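Long-range contacts in N(G),N(G)-dimethylarginine dimethylaminohydrolase (PDB 3RHY), which hydrolyses N-omega-methylated arginines, both asymmetric dimethylarginine and monomethylarginine, to citrulline and dimethylamine or methylamine: residues F2-A7 / D46-L51; S61-D66 / S248-R253. All blocks are in the same frame, centred on the assembly; numbering follows the deposited sequence.

Contact 1 (F2-A7 / D46-L51)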
loop_
_atom_site.group_PDB
_atom_site.type_symbol
_atom_site.label_atom_id
_atom_site.label_comp_id
_atom_site.label_asym_id
_atom_site.label_seq_id
_atom_site.Cartn_x
_atom_site.Cartn_y
_atom_site.Cartn_z
ATOM N N PHE A 2 -14.610 -2.381 -1.483
ATOM C CA PHE A 2 -14.295 -1.425 -0.427
ATOM C C PHE A 2 -15.388 -0.395 -0.151
ATOM O O PHE A 2 -16.134 -0.008 -1.049
ATOM C CB PHE A 2 -13.002 -0.676 -0.777
ATOM C CG PHE A 2 -11.794 -1.565 -0.949
ATOM C CD1 PHE A 2 -10.869 -1.304 -1.958
ATOM C CD2 PHE A 2 -11.564 -2.639 -0.094
ATOM C CE1 PHE A 2 -9.722 -2.102 -2.122
ATOM C CE2 PHE A 2 -10.419 -3.444 -0.248
ATOM C CZ PHE A 2 -9.497 -3.168 -1.272
ATOM N N LYS A 3 -15.458 0.056 1.100
ATOM C CA LYS A 3 -16.432 1.066 1.520
ATOM C C LYS A 3 -15.705 2.280 2.077
ATOM O O LYS A 3 -16.225 3.393 2.033
ATOM C CB LYS A 3 -17.339 0.550 2.651
ATOM C CG LYS A 3 -18.399 -0.468 2.294
ATOM C CD LYS A 3 -19.188 -0.825 3.555
ATOM C CE LYS A 3 -20.185 -1.956 3.319
ATOM N NZ LYS A 3 -19.509 -3.261 3.027
ATOM N N HIS A 4 -14.505 2.056 2.614
ATOM C CA HIS A 4 -13.762 3.135 3.257
ATOM C C HIS A 4 -12.319 3.359 2.851
ATOM O O HIS A 4 -11.559 2.421 2.631
ATOM C CB HIS A 4 -13.804 2.927 4.772
ATOM C CG HIS A 4 -15.166 2.599 5.292
ATOM N ND1 HIS A 4 -16.224 3.476 5.206
ATOM C CD2 HIS A 4 -15.656 1.474 5.862
ATOM C CE1 HIS A 4 -17.309 2.903 5.700
ATOM N NE2 HIS A 4 -16.989 1.688 6.104
ATOM N N ILE A 5 -11.949 4.633 2.794
ATOM C CA ILE A 5 -10.596 5.032 2.454
ATOM C C ILE A 5 -10.084 5.927 3.567
ATOM O O ILE A 5 -10.827 6.763 4.081
ATOM C CB ILE A 5 -10.544 5.875 1.155
ATOM C CG1 ILE A 5 -11.071 5.070 -0.035
ATOM C CG2 ILE A 5 -9.118 6.356 0.912
ATOM C CD1 ILE A 5 -10.233 3.834 -0.374
ATOM N N ILE A 6 -8.825 5.738 3.950
ATOM C CA ILE A 6 -8.199 6.591 4.955
ATOM C C ILE A 6 -6.944 7.121 4.272
ATOM O O ILE A 6 -6.211 6.362 3.630
ATOM C CB ILE A 6 -7.773 5.818 6.234
ATOM C CG1 ILE A 6 -9.003 5.341 7.008
ATOM C CG2 ILE A 6 -6.938 6.720 7.112
ATOM C CD1 ILE A 6 -8.682 4.419 8.170
ATOM N N ALA A 7 -6.709 8.419 4.403
ATOM C CA ALA A 7 -5.553 9.053 3.799
ATOM C C ALA A 7 -5.111 10.157 4.746
ATOM O O ALA A 7 -5.827 10.491 5.689
ATOM C CB ALA A 7 -5.934 9.642 2.446
ATOM N N ASP A 46 -17.058 5.312 -5.227
ATOM C CA ASP A 46 -18.145 4.880 -4.350
ATOM C C ASP A 46 -17.640 4.355 -3.001
ATOM O O ASP A 46 -17.952 3.234 -2.585
ATOM C CB ASP A 46 -19.011 3.811 -5.040
ATOM C CG ASP A 46 -19.837 4.371 -6.199
ATOM O OD1 ASP A 46 -20.571 5.367 -5.999
ATOM O OD2 ASP A 46 -19.762 3.801 -7.313
ATOM N N VAL A 47 -16.842 5.180 -2.333
ATOM C CA VAL A 47 -16.291 4.870 -1.022
ATOM C C VAL A 47 -16.269 6.203 -0.301
ATOM O O VAL A 47 -16.330 7.255 -0.946
ATOM C CB VAL A 47 -14.821 4.358 -1.103
ATOM C CG1 VAL A 47 -14.776 2.948 -1.671
ATOM C CG2 VAL A 47 -13.979 5.311 -1.966
ATOM N N ASP A 48 -16.223 6.185 1.027
ATOM C CA ASP A 48 -16.115 7.452 1.722
ATOM C C ASP A 48 -14.639 7.598 2.040
ATOM O O ASP A 48 -13.916 6.602 2.133
ATOM C CB ASP A 48 -16.984 7.519 2.991
ATOM C CG ASP A 48 -16.873 6.287 3.869
ATOM O OD1 ASP A 48 -15.751 5.800 4.111
ATOM O OD2 ASP A 48 -17.930 5.819 4.339
ATOM N N ILE A 49 -14.189 8.839 2.174
ATOM C CA ILE A 49 -12.792 9.123 2.452
ATOM C C ILE A 49 -12.600 9.848 3.782
ATOM O O ILE A 49 -13.215 10.882 4.025
ATOM C CB ILE A 49 -12.190 10.004 1.333
ATOM C CG1 ILE A 49 -12.311 9.281 -0.014
ATOM C CG2 ILE A 49 -10.737 10.346 1.656
ATOM C CD1 ILE A 49 -11.933 10.139 -1.206
ATOM N N THR A 50 -11.753 9.292 4.641
ATOM C CA THR A 50 -11.450 9.910 5.926
ATOM C C THR A 50 -10.057 10.475 5.748
ATOM O O THR A 50 -9.066 9.743 5.796
ATOM C CB THR A 50 -11.449 8.889 7.066
ATOM O OG1 THR A 50 -12.764 8.348 7.211
ATOM C CG2 THR A 50 -11.030 9.548 8.377
ATOM N N LEU A 51 -9.999 11.780 5.519
ATOM C CA LEU A 51 -8.744 12.475 5.277
ATOM C C LEU A 51 -8.199 13.118 6.551
ATOM O O LEU A 51 -8.729 14.122 7.034
ATOM C CB LEU A 51 -8.972 13.519 4.179
ATOM C CG LEU A 51 -7.835 14.373 3.625
ATOM C CD1 LEU A 51 -6.733 13.500 3.020
ATOM C CD2 LEU A 51 -8.424 15.321 2.565
HETATM O O HOH W 1 -13.272 6.467 5.333
#

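Contact 2 (S61-D66 / S248-R253). With HM3 ((4-chloropyridin-2-yl)methanol), chain C.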
loop_
_atom_site.group_PDB
_atom_site.type_symbol
_atom_site.label_atom_id
_atom_site.label_comp_id
_atom_site.label_asym_id
_atom_site.label_seq_id
_atom_site.Cartn_x
_atom_site.Cartn_y
_atom_site.Cartn_z
ATOM N N SER A 61 4.303 10.599 7.091
ATOM C CA SER A 61 2.977 10.192 7.562
ATOM C C SER A 61 1.917 10.125 6.463
ATOM O O SER A 61 0.873 9.506 6.650
ATOM C CB SER A 61 2.502 11.104 8.703
ATOM O OG SER A 61 2.510 12.467 8.332
ATOM N N VAL A 62 2.183 10.758 5.321
ATOM C CA VAL A 62 1.252 10.729 4.192
ATOM C C VAL A 62 1.048 9.295 3.708
ATOM O O VAL A 62 0.007 8.958 3.154
ATOM C CB VAL A 62 1.768 11.565 2.993
ATOM C CG1 VAL A 62 3.221 11.226 2.696
ATOM C CG2 VAL A 62 0.912 11.281 1.763
ATOM N N PHE A 63 2.058 8.455 3.909
ATOM C CA PHE A 63 1.969 7.066 3.488
ATOM C C PHE A 63 1.312 6.242 4.581
ATOM O O PHE A 63 1.977 5.488 5.292
ATOM C CB PHE A 63 3.368 6.531 3.155
ATOM C CG PHE A 63 4.044 7.279 2.038
ATOM C CD1 PHE A 63 5.339 7.763 2.188
ATOM C CD2 PHE A 63 3.372 7.525 0.844
ATOM C CE1 PHE A 63 5.961 8.484 1.167
ATOM C CE2 PHE A 63 3.985 8.247 -0.187
ATOM C CZ PHE A 63 5.284 8.728 -0.019
ATOM N N VAL A 64 -0.007 6.390 4.693
ATOM C CA VAL A 64 -0.787 5.692 5.708
ATOM C C VAL A 64 -0.881 4.194 5.517
ATOM O O VAL A 64 -1.390 3.488 6.390
ATOM C CB VAL A 64 -2.230 6.251 5.803
ATOM C CG1 VAL A 64 -2.222 7.577 6.513
ATOM C CG2 VAL A 64 -2.839 6.389 4.403
ATOM N N GLU A 65 -0.402 3.699 4.380
ATOM C CA GLU A 65 -0.457 2.263 4.137
ATOM C C GLU A 65 0.392 1.483 5.138
ATOM O O GLU A 65 0.013 0.398 5.577
ATOM C CB GLU A 65 0.021 1.930 2.712
ATOM C CG GLU A 65 0.243 0.431 2.481
ATOM C CD GLU A 65 0.330 0.048 1.000
ATOM O OE1 GLU A 65 1.313 0.434 0.324
ATOM O OE2 GLU A 65 -0.597 -0.645 0.524
ATOM N N ASP A 66 1.536 2.040 5.505
ATOM C CA ASP A 66 2.453 1.352 6.408
ATOM C C ASP A 66 2.088 1.165 7.881
ATOM O O ASP A 66 2.316 0.088 8.436
ATOM C CB ASP A 66 3.839 1.992 6.299
ATOM C CG ASP A 66 4.428 1.834 4.916
ATOM O OD1 ASP A 66 4.316 0.723 4.360
ATOM O OD2 ASP A 66 5.001 2.810 4.385
ATOM N N SER A 248 -0.448 2.965 -3.974
ATOM C CA SER A 248 -0.887 2.049 -2.937
ATOM C C SER A 248 -0.482 2.528 -1.553
ATOM O O SER A 248 -1.155 2.222 -0.569
ATOM C CB SER A 248 -0.300 0.661 -3.159
ATOM O OG SER A 248 1.057 0.628 -2.764
ATOM N N CYS A 249 0.613 3.288 -1.498
ATOM C CA CYS A 249 1.185 3.800 -0.247
ATOM C C CYS A 249 0.383 4.893 0.434
ATOM O O CYS A 249 0.399 5.015 1.654
ATOM C CB CYS A 249 2.594 4.372 -0.491
ATOM S SG CYS A 249 3.758 3.273 -1.353
ATOM N N MET A 250 -0.309 5.688 -0.365
ATOM C CA MET A 250 -1.037 6.833 0.147
ATOM C C MET A 250 -2.443 6.653 0.699
ATOM O O MET A 250 -3.134 7.632 0.954
ATOM C CB MET A 250 -1.028 7.915 -0.926
ATOM C CG MET A 250 0.369 8.164 -1.477
ATOM S SD MET A 250 0.407 9.551 -2.595
ATOM C CE MET A 250 0.099 8.763 -4.121
ATOM N N SER A 251 -2.875 5.418 0.894
ATOM C CA SER A 251 -4.196 5.207 1.441
ATOM C C SER A 251 -4.345 3.833 2.045
ATOM O O SER A 251 -3.514 2.940 1.830
ATOM C CB SER A 251 -5.265 5.413 0.364
ATOM O OG SER A 251 -5.139 4.456 -0.672
ATOM N N LEU A 252 -5.406 3.694 2.833
ATOM C CA LEU A 252 -5.771 2.449 3.494
ATOM C C LEU A 252 -7.110 2.171 2.827
ATOM O O LEU A 252 -7.915 3.085 2.644
ATOM C CB LEU A 252 -5.938 2.674 5.000
ATOM C CG LEU A 252 -4.962 2.052 6.017
ATOM C CD1 LEU A 252 -3.673 1.604 5.365
ATOM C CD2 LEU A 252 -4.691 3.063 7.120
ATOM N N ARG A 253 -7.345 0.922 2.445
ATOM C CA ARG A 253 -8.573 0.580 1.746
ATOM C C ARG A 253 -9.235 -0.643 2.362
ATOM O O ARG A 253 -8.614 -1.685 2.491
ATOM C CB ARG A 253 -8.234 0.330 0.270
ATOM C CG ARG A 253 -7.453 1.491 -0.379
ATOM C CD ARG A 253 -6.782 1.091 -1.699
ATOM N NE ARG A 253 -5.681 0.146 -1.498
ATOM C CZ ARG A 253 -4.456 0.483 -1.104
ATOM N NH1 ARG A 253 -3.527 -0.453 -0.949
ATOM N NH2 ARG A 253 -4.146 1.759 -0.882
HETATM C C1 HM3 C . 8.811 2.298 -0.423
HETATM N N1 HM3 C . 7.497 3.815 1.040
HETATM C C2 HM3 C . 7.500 2.963 0.004
HETATM C C3 HM3 C . 6.324 2.677 -0.679
HETATM C C4 HM3 C . 5.139 3.283 -0.278
HETATM C C5 HM3 C . 5.178 4.159 0.800
HETATM C C6 HM3 C . 6.387 4.406 1.443
HETATM O O1 HM3 C . 9.617 1.986 0.718
HETATM O O HOH W 2 -2.387 9.809 2.165
HETATM O O HOH W 3 -2.863 0.191 2.341
#

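Contact 1 (F2-A7 / D46-L51)
Asp48 meets the ND1 edge of the His4 ring on one face of a parallel strand pair. His4 ND1 donates to Asp48 OD1 at 2.6 Å, and the bond is nearly straight, 166° at the hydrogen. The carboxylate oxygen lies in the ring plane and uses its syn lone pair. Ring and carboxylate are almost coplanar, 16° apart. Asp48 places its CG between its own backbone N and carbonyl carbon (chi1 46°), which swings the carboxylate across to the histidine edge. Water 1 sits close by on this face, within hydrogen-bonding distance of Asp48 OD1, Ile5 O and Thr50 OG1, and bridges the two strands.

The opposite face is apolar. Ile5 CG1 presses on Val47 CG2 at 3.5 Å, a tight carbon pair. Ile5 CB meets Ile49 CG1 at 4.0 Å, and Ala7 CB meets Leu51 CD1 further along.

The backbones hold this register. Asp48 N bonds to Lys3 O at 3.0 Å and Ile5 N to Asp48 O at 2.9 Å. Thr50 N bonds to Ile5 O at 2.8 Å, and Ala7 N to Thr50 O at 3.0 Å. Asp48, Ile5 and Thr50 each use both N-H and C=O, the alternating pattern of a parallel ladder.

Further out, the CB of Lys3 covers one face of the His4 ring, and Phe99 and Phe254 also meet this ring. Helix 28-42 packs on Ile5, Ala7 and Ile49. Lys3 and His4 form a classic beta bulge opposite Phe254. Strand 4-8 is central in a three-stranded mixed sheet, and the helix between the two strands makes this a beta-alpha-beta crossover.

Contact 2 (S61-D66 / S248-R253)
Glu65 reaches Arg253 through a salt bridge, OE2 to NH1 at 3.3 Å. NH1 approaches from above the carboxylate plane, while OE2 lies near the guanidinium plane; the two planes are 79° apart. Lys164 is a second cationic partner of OE2, and water 3 lies between OE2 and Ser251 O. Arg253 NH2 is held by Ser248 O at 3.0 Å and by Ser251 OG, which fixes the guanidinium. Ser251 OG also bonds to Tyr38 OH.

Glu65 N donates to Cys249 O at 3.1 Å and ties the turn 63-66 to that backbone. Water 2 links Val62 O and Met250 O.

The Phe63 ring lies between Val62 CG1 over one face and the bound pyridine over the other, with HM3 C5 at 3.5 Å from Phe63 CG. Met250 CG touches the ring edge at 3.8 Å from Phe63 CE2. Leu252 CD1 lies against Glu65 CA at 3.5 Å.

Cys249 SG is bonded to HM3 C4 at 1.8 Å. With SG anti to its carbonyl carbon (chi1 -52°), the sulfur projects to the ligand. The 4-halopyridine carbon that carried chlorine is the site joined to sulfur, consistent with displacement of chloride by the probable nucleophile.

Contact 1 and contact 2 share a sheet, in which strand 4-8 runs beside strand 252-253. Their centres are about 12 Å apart. The probable hydrogen bond from Leu252 N to Ile6 O, 2.9 Å, joins them directly. Ile6 O also packs on Val64 CG2, and Ile5 CD1 lies 3.6 Å from Arg253 CG. Contact 2 holds Phe63, Asp66 and Cys249 of the ligand pocket, which Arg132, His162 and Asp244 complete. Contact 1 stands back from it: the side chain of Ala7 is about 10 Å from that of Cys249 and about 12 Å from the bound pyridine. Residues 2-7 thus lie between residues 46-51 and the strand that follows Cys249.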